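Local coordinates for ABC transporter substrate binding protein (Ribose) (Agrobacterium vitis, PDB 5DKV), which binds alpha-D-tagatopyranose and probably acts as the sugar-capturing, solute-binding component of an ABC transporter, at residues A[54-59]-A[282-287]; A[61-66]-A[77-82]; A[184-187]-A[191-194]. All blocks are in the same frame, centred on the assembly; numbering follows the deposited sequence.

Contact 1. Residues A[54-59]-A[282-287]; sequences AAIGAQ and YGVISA
Ile-56, at the C-terminal end of helix 40-56, meets Val-284 and Ile-285 of helix 276-291 through methyl and methylene carbons alone. From CB, which heads toward the other helix, the side chain forks. The gamma methyl CG2 lies 4.1 Å from Ile-285 CD1, and the methylene CG1 is 4.0 Å from that same methyl, so the tip of Ile-285 rests in the fork. A chi1 of 45° sets CG1 between the backbone N and the carbonyl carbon, and the turn at chi2 (64°) brings the terminal CD1 to Val-284, where CG1 of the valine is 4.1 Å from it. The isoleucine thus straddles two consecutive residues of the partner helix and crosses both side chains obliquely. Directly after it comes Gly-57, whose phi is positive (87°), while Asn-25 ND2 donates to Ile-56 O. Val-284 is buried, and beyond the contact it also rests on Ala-49 and Ala-52 of helix 40-56 and on Ile-30 and Leu-89 of the sheet. Two neighbouring helices packed over one face of a parallel sheet in this way are characteristic of the Rossmann-like lobes of type I periplasmic binding proteins.

Contact 2. Residues A[61-66]-A[77-82]; sequences IFQGAP and LDAVIA
Gln-63, just past strand 59-62, meets Val-80 of helix 70-81; strand and helix are the first two elements of a beta-alpha-beta crossover that continues into strand 87-90. The enclosed part is around the buried valine. Its CG2 methyl touches the glutamine twice, 4.2 Å from Gln-63 CB and 4.1 Å from Gln-63 OE1, and the two side chains run past one another head to tail. Val-80 is also backed by Ala-31 of the neighbouring strand 29-33 and by Pro-85. Two residues earlier the fit is slacker: Ile-61 points toward the helix, but its side chain stays 4.9 Å or more from it, and it leans on Arg-29 and Lys-83 instead. Phe-62, between them, faces away from the helix and stacks on His-46. OE1, although against the valine methyl, also takes a weak hydrogen bond from Lys-83 NZ, just past the helix. The more open side belongs to the amide nitrogen and Ala-79, both on partly exposed residues. An extended chain carries the amide there, with CG opposite the backbone N (chi1 -163°) and chi2 at 178°. The nitrogen ends near a helix methyl without bonding to it: Gln-63 NE2 lies 4.2 Å from Ala-79 CB.

Contact 3. Residues A[184-187]-A[191-194]; sequences SEMA and GITV
Met-186, in the last turn of helix 173-186, bends over the first residues of strand 192-199 and touches Ile-192 and Val-194 with different parts of its chain. Its base meets the valine: Met-186 CB is 3.8 Å from Val-194 CG2, and Met-186 CG is 4.1 Å from that methyl, the valine lying roughly perpendicular to the methionine chain. Its outer half meets the isoleucine. CG lies opposite the carbonyl carbon, beside the backbone N (chi1 -77°), and a bend at chi2 (-48°) swings the sulfur away from Val-194 to Ile-192. Met-186 SD comes within 3.8 Å of Ile-192 CD1 and 4.1 Å of Ile-192 CG2, lying against two branches of one side chain. The near-straight last torsion (chi3 -161°) then carries on to the methyl, and Met-186 CE is 3.9 Å from Ile-192 CD1. Ile-192 answers with an extended outer chain that pushes CD1 out to the sulfur. Thr-193, between the two partners, points away from the helix. A water molecule lies between the backbones beside this apolar patch, 2.8 Å from Met-186 O and 2.9 Å from Ile-192 O, placed to donate to either carbonyl, although no direct polar bond links the segments. Ala-150 of helix 142-156 also packs on the buried methionine, and Val-163 of the adjacent strand 161-167 touches both Ile-192 and Val-194. Glu-185, turned elsewhere, forms a salt bridge with Arg-151 and a hydrogen bond with His-189. A helix whose final residues fold back through a short loop onto the strand that follows is the second half of a beta-alpha-beta unit, here strand 161-167, helix 173-186 and strand 192-199, the parallel alpha/beta architecture of a periplasmic-binding-protein lobe.

How the contacts relate
All three contacts are partly buried, each with one buried residue among the three that touch. Contacts 1 and 2 adjoin in sequence and share a lobe: the first sets helix against helix, the second helix against the end of a strand, and Val-284 and Val-80 rest on the consecutive residues Ile-30 and Ala-31 of strand 29-33, hence on its two faces. Contact 3 lies across the chain's centre, about 42 Å from contact 1 between centres. Contacts 2 and 3 are counterparts, each tying a helix to an outermost strand of the sheet or its end. Chemistry differs: contact 1 is wholly apolar, contact 2 mixes an amide with methyls, and contact 3 adds a water between the backbones to methionine packing.

Contact 1. Residues A[54-59]-A[282-287]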
# COMPACT_ATOMS: atom_id res chain seq x y z
N ALA A 54 -1.33 -5.18 22.25
CA ALA A 54 -1.55 -4.78 23.64
C ALA A 54 -2.91 -5.25 24.12
O ALA A 54 -3.08 -5.61 25.30
CB ALA A 54 -1.42 -3.28 23.78
N ALA A 55 -3.88 -5.26 23.23
CA ALA A 55 -5.24 -5.60 23.59
C ALA A 55 -5.42 -7.08 23.92
O ALA A 55 -6.23 -7.41 24.79
CB ALA A 55 -6.18 -5.18 22.49
N ILE A 56 -4.68 -7.96 23.26
CA ILE A 56 -4.85 -9.40 23.50
C ILE A 56 -3.61 -10.04 24.11
O ILE A 56 -3.54 -11.27 24.23
CB ILE A 56 -5.29 -10.17 22.20
CG1 ILE A 56 -4.52 -9.78 20.93
CG2 ILE A 56 -6.77 -9.92 21.94
CD1 ILE A 56 -3.07 -10.09 20.93
N GLY A 57 -2.66 -9.22 24.55
CA GLY A 57 -1.56 -9.68 25.39
C GLY A 57 -0.33 -10.23 24.68
O GLY A 57 0.47 -10.93 25.30
N ALA A 58 -0.17 -9.89 23.40
CA ALA A 58 0.91 -10.42 22.59
C ALA A 58 2.08 -9.44 22.49
O ALA A 58 1.96 -8.27 22.86
CB ALA A 58 0.40 -10.76 21.20
N GLN A 59 3.21 -9.95 22.06
CA GLN A 59 4.37 -9.12 21.72
C GLN A 59 4.58 -9.17 20.22
O GLN A 59 4.44 -10.24 19.61
CB GLN A 59 5.64 -9.58 22.41
CG GLN A 59 6.88 -8.70 22.05
CD GLN A 59 8.21 -9.15 22.67
OE1 GLN A 59 8.46 -10.35 22.84
NE2 GLN A 59 9.08 -8.18 22.98
N TYR A 282 -6.12 -5.81 12.40
CA TYR A 282 -6.86 -7.02 12.08
C TYR A 282 -5.92 -8.17 11.78
O TYR A 282 -6.23 -9.31 12.05
CB TYR A 282 -7.83 -6.78 10.92
CG TYR A 282 -9.13 -6.19 11.43
CD1 TYR A 282 -9.27 -4.82 11.64
CD2 TYR A 282 -10.21 -7.00 11.73
CE1 TYR A 282 -10.45 -4.29 12.13
CE2 TYR A 282 -11.40 -6.47 12.24
CZ TYR A 282 -11.51 -5.13 12.42
OH TYR A 282 -12.70 -4.61 12.90
N GLY A 283 -4.72 -7.87 11.28
CA GLY A 283 -3.73 -8.93 11.16
C GLY A 283 -3.37 -9.57 12.49
O GLY A 283 -3.33 -10.80 12.58
N VAL A 284 -3.07 -8.77 13.51
CA VAL A 284 -2.72 -9.32 14.81
C VAL A 284 -3.90 -10.03 15.46
O VAL A 284 -3.74 -11.13 15.99
CB VAL A 284 -2.18 -8.24 15.74
CG1 VAL A 284 -2.08 -8.74 17.19
CG2 VAL A 284 -0.84 -7.78 15.23
N ILE A 285 -5.09 -9.41 15.45
CA ILE A 285 -6.25 -10.09 16.04
C ILE A 285 -6.55 -11.42 15.34
O ILE A 285 -6.88 -12.39 15.99
CB ILE A 285 -7.50 -9.21 16.00
CG1 ILE A 285 -7.29 -7.92 16.81
CG2 ILE A 285 -8.69 -9.98 16.55
CD1 ILE A 285 -7.02 -8.14 18.31
N SER A 286 -6.46 -11.45 14.01
CA SER A 286 -6.71 -12.68 13.27
C SER A 286 -5.67 -13.75 13.61
O SER A 286 -5.97 -14.93 13.72
CB SER A 286 -6.72 -12.39 11.76
OG SER A 286 -7.77 -11.49 11.41
N ALA A 287 -4.41 -13.34 13.77
CA ALA A 287 -3.40 -14.32 14.18
C ALA A 287 -3.73 -14.87 15.56
O ALA A 287 -3.64 -16.07 15.77
CB ALA A 287 -2.04 -13.72 14.20

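Contact 2. Residues A[61-66]-A[77-82]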
# COMPACT_ATOMS: atom_id res chain seq x y z
N ILE A 61 7.12 -9.01 17.14
CA ILE A 61 8.49 -9.10 16.65
C ILE A 61 8.50 -8.41 15.29
O ILE A 61 7.94 -8.93 14.34
CB ILE A 61 8.96 -10.56 16.51
CG1 ILE A 61 8.85 -11.28 17.85
CG2 ILE A 61 10.40 -10.61 15.97
CD1 ILE A 61 9.09 -12.76 17.77
N PHE A 62 9.14 -7.25 15.21
CA PHE A 62 9.09 -6.45 13.99
C PHE A 62 10.46 -6.35 13.36
O PHE A 62 11.44 -5.99 14.01
CB PHE A 62 8.55 -5.05 14.30
CG PHE A 62 8.45 -4.14 13.11
CD1 PHE A 62 7.28 -4.06 12.37
CD2 PHE A 62 9.51 -3.36 12.74
CE1 PHE A 62 7.18 -3.22 11.29
CE2 PHE A 62 9.42 -2.51 11.66
CZ PHE A 62 8.25 -2.44 10.94
N GLN A 63 10.55 -6.71 12.08
CA GLN A 63 11.83 -6.62 11.37
C GLN A 63 11.56 -6.51 9.89
O GLN A 63 10.73 -7.23 9.36
CB GLN A 63 12.73 -7.81 11.67
CG GLN A 63 14.16 -7.55 11.30
CD GLN A 63 15.08 -8.71 11.62
OE1 GLN A 63 14.81 -9.50 12.52
NE2 GLN A 63 16.18 -8.82 10.87
N GLY A 64 12.26 -5.59 9.25
CA GLY A 64 12.11 -5.39 7.82
C GLY A 64 13.40 -4.99 7.16
O GLY A 64 14.41 -4.67 7.83
N ALA A 65 13.39 -5.01 5.83
CA ALA A 65 14.50 -4.50 5.03
C ALA A 65 14.28 -3.03 4.66
O ALA A 65 13.15 -2.53 4.72
CB ALA A 65 14.66 -5.34 3.78
N PRO A 66 15.36 -2.32 4.27
CA PRO A 66 15.27 -0.89 3.94
C PRO A 66 14.85 -0.61 2.51
O PRO A 66 14.75 0.56 2.16
CB PRO A 66 16.69 -0.40 4.19
CG PRO A 66 17.54 -1.58 3.88
CD PRO A 66 16.75 -2.79 4.28
N LEU A 77 13.16 -12.45 6.63
CA LEU A 77 12.20 -13.50 6.91
C LEU A 77 12.89 -14.70 7.55
O LEU A 77 12.42 -15.24 8.54
CB LEU A 77 11.46 -13.91 5.65
CG LEU A 77 10.63 -15.19 5.72
CD1 LEU A 77 9.49 -15.10 6.72
CD2 LEU A 77 10.13 -15.50 4.33
N ASP A 78 14.03 -15.10 7.00
CA ASP A 78 14.75 -16.23 7.60
C ASP A 78 15.18 -15.93 9.04
O ASP A 78 15.10 -16.82 9.89
CB ASP A 78 15.94 -16.62 6.73
CG ASP A 78 15.51 -17.34 5.45
OD1 ASP A 78 14.39 -17.89 5.44
OD2 ASP A 78 16.26 -17.34 4.46
N ALA A 79 15.61 -14.70 9.31
CA ALA A 79 16.03 -14.34 10.67
C ALA A 79 14.85 -14.40 11.61
O ALA A 79 14.97 -14.80 12.78
CB ALA A 79 16.67 -12.95 10.70
N VAL A 80 13.69 -14.00 11.10
CA VAL A 80 12.47 -14.07 11.90
C VAL A 80 12.05 -15.52 12.16
O VAL A 80 11.69 -15.86 13.27
CB VAL A 80 11.33 -13.28 11.24
CG1 VAL A 80 9.98 -13.59 11.89
CG2 VAL A 80 11.64 -11.81 11.36
N ILE A 81 12.09 -16.37 11.13
CA ILE A 81 11.76 -17.78 11.30
C ILE A 81 12.58 -18.42 12.42
O ILE A 81 12.07 -19.22 13.21
CB ILE A 81 11.94 -18.51 9.97
CG1 ILE A 81 10.82 -18.08 9.03
CG2 ILE A 81 11.87 -20.04 10.15
CD1 ILE A 81 10.98 -18.58 7.61
N ALA A 82 13.83 -18.01 12.54
CA ALA A 82 14.75 -18.63 13.48
C ALA A 82 14.41 -18.20 14.92
O ALA A 82 14.86 -18.83 15.87
CB ALA A 82 16.19 -18.27 13.14

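Contact 3. Residues A[184-187]-A[191-194]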
# COMPACT_ATOMS: atom_id res chain seq x y z
N SER A 184 -8.94 0.90 -16.32
CA SER A 184 -10.27 0.42 -16.68
C SER A 184 -11.33 1.51 -16.47
O SER A 184 -12.26 1.67 -17.28
CB SER A 184 -10.62 -0.86 -15.90
OG SER A 184 -10.65 -0.67 -14.51
N GLU A 185 -11.20 2.28 -15.40
CA GLU A 185 -12.11 3.41 -15.17
C GLU A 185 -11.90 4.48 -16.24
O GLU A 185 -12.86 4.95 -16.84
CB GLU A 185 -11.92 3.98 -13.75
CG GLU A 185 -12.68 5.30 -13.45
CD GLU A 185 -14.21 5.20 -13.48
OE1 GLU A 185 -14.85 6.12 -14.06
OE2 GLU A 185 -14.77 4.23 -12.90
N MET A 186 -10.65 4.84 -16.52
CA MET A 186 -10.41 5.91 -17.49
C MET A 186 -10.90 5.50 -18.88
O MET A 186 -11.26 6.36 -19.69
CB MET A 186 -8.91 6.29 -17.56
CG MET A 186 -8.39 7.15 -16.41
SD MET A 186 -9.51 8.54 -16.12
CE MET A 186 -8.49 9.67 -15.19
N ALA A 187 -10.94 4.21 -19.18
CA ALA A 187 -11.46 3.78 -20.50
C ALA A 187 -12.91 4.22 -20.73
O ALA A 187 -13.39 4.23 -21.87
CB ALA A 187 -11.35 2.26 -20.64
N GLY A 191 -12.78 11.61 -23.41
CA GLY A 191 -12.02 12.84 -23.60
C GLY A 191 -10.65 12.79 -22.95
O GLY A 191 -9.83 13.68 -23.13
N ILE A 192 -10.40 11.72 -22.18
CA ILE A 192 -9.13 11.59 -21.46
C ILE A 192 -8.19 10.63 -22.19
O ILE A 192 -8.58 9.55 -22.62
CB ILE A 192 -9.39 11.11 -20.01
CG1 ILE A 192 -10.11 12.21 -19.24
CG2 ILE A 192 -8.07 10.75 -19.29
CD1 ILE A 192 -10.45 11.86 -17.78
N THR A 193 -6.95 11.07 -22.32
CA THR A 193 -5.90 10.26 -22.92
C THR A 193 -4.96 9.78 -21.83
O THR A 193 -4.43 10.59 -21.07
CB THR A 193 -5.09 11.08 -23.95
OG1 THR A 193 -5.96 11.58 -24.97
CG2 THR A 193 -3.99 10.23 -24.60
N VAL A 194 -4.77 8.47 -21.74
CA VAL A 194 -3.84 7.92 -20.77
C VAL A 194 -2.52 7.63 -21.47
O VAL A 194 -2.42 6.72 -22.31
CB VAL A 194 -4.38 6.63 -20.11
CG1 VAL A 194 -3.41 6.11 -19.07
CG2 VAL A 194 -5.72 6.91 -19.45
O HOH W 1 -9.26 7.00 -21.49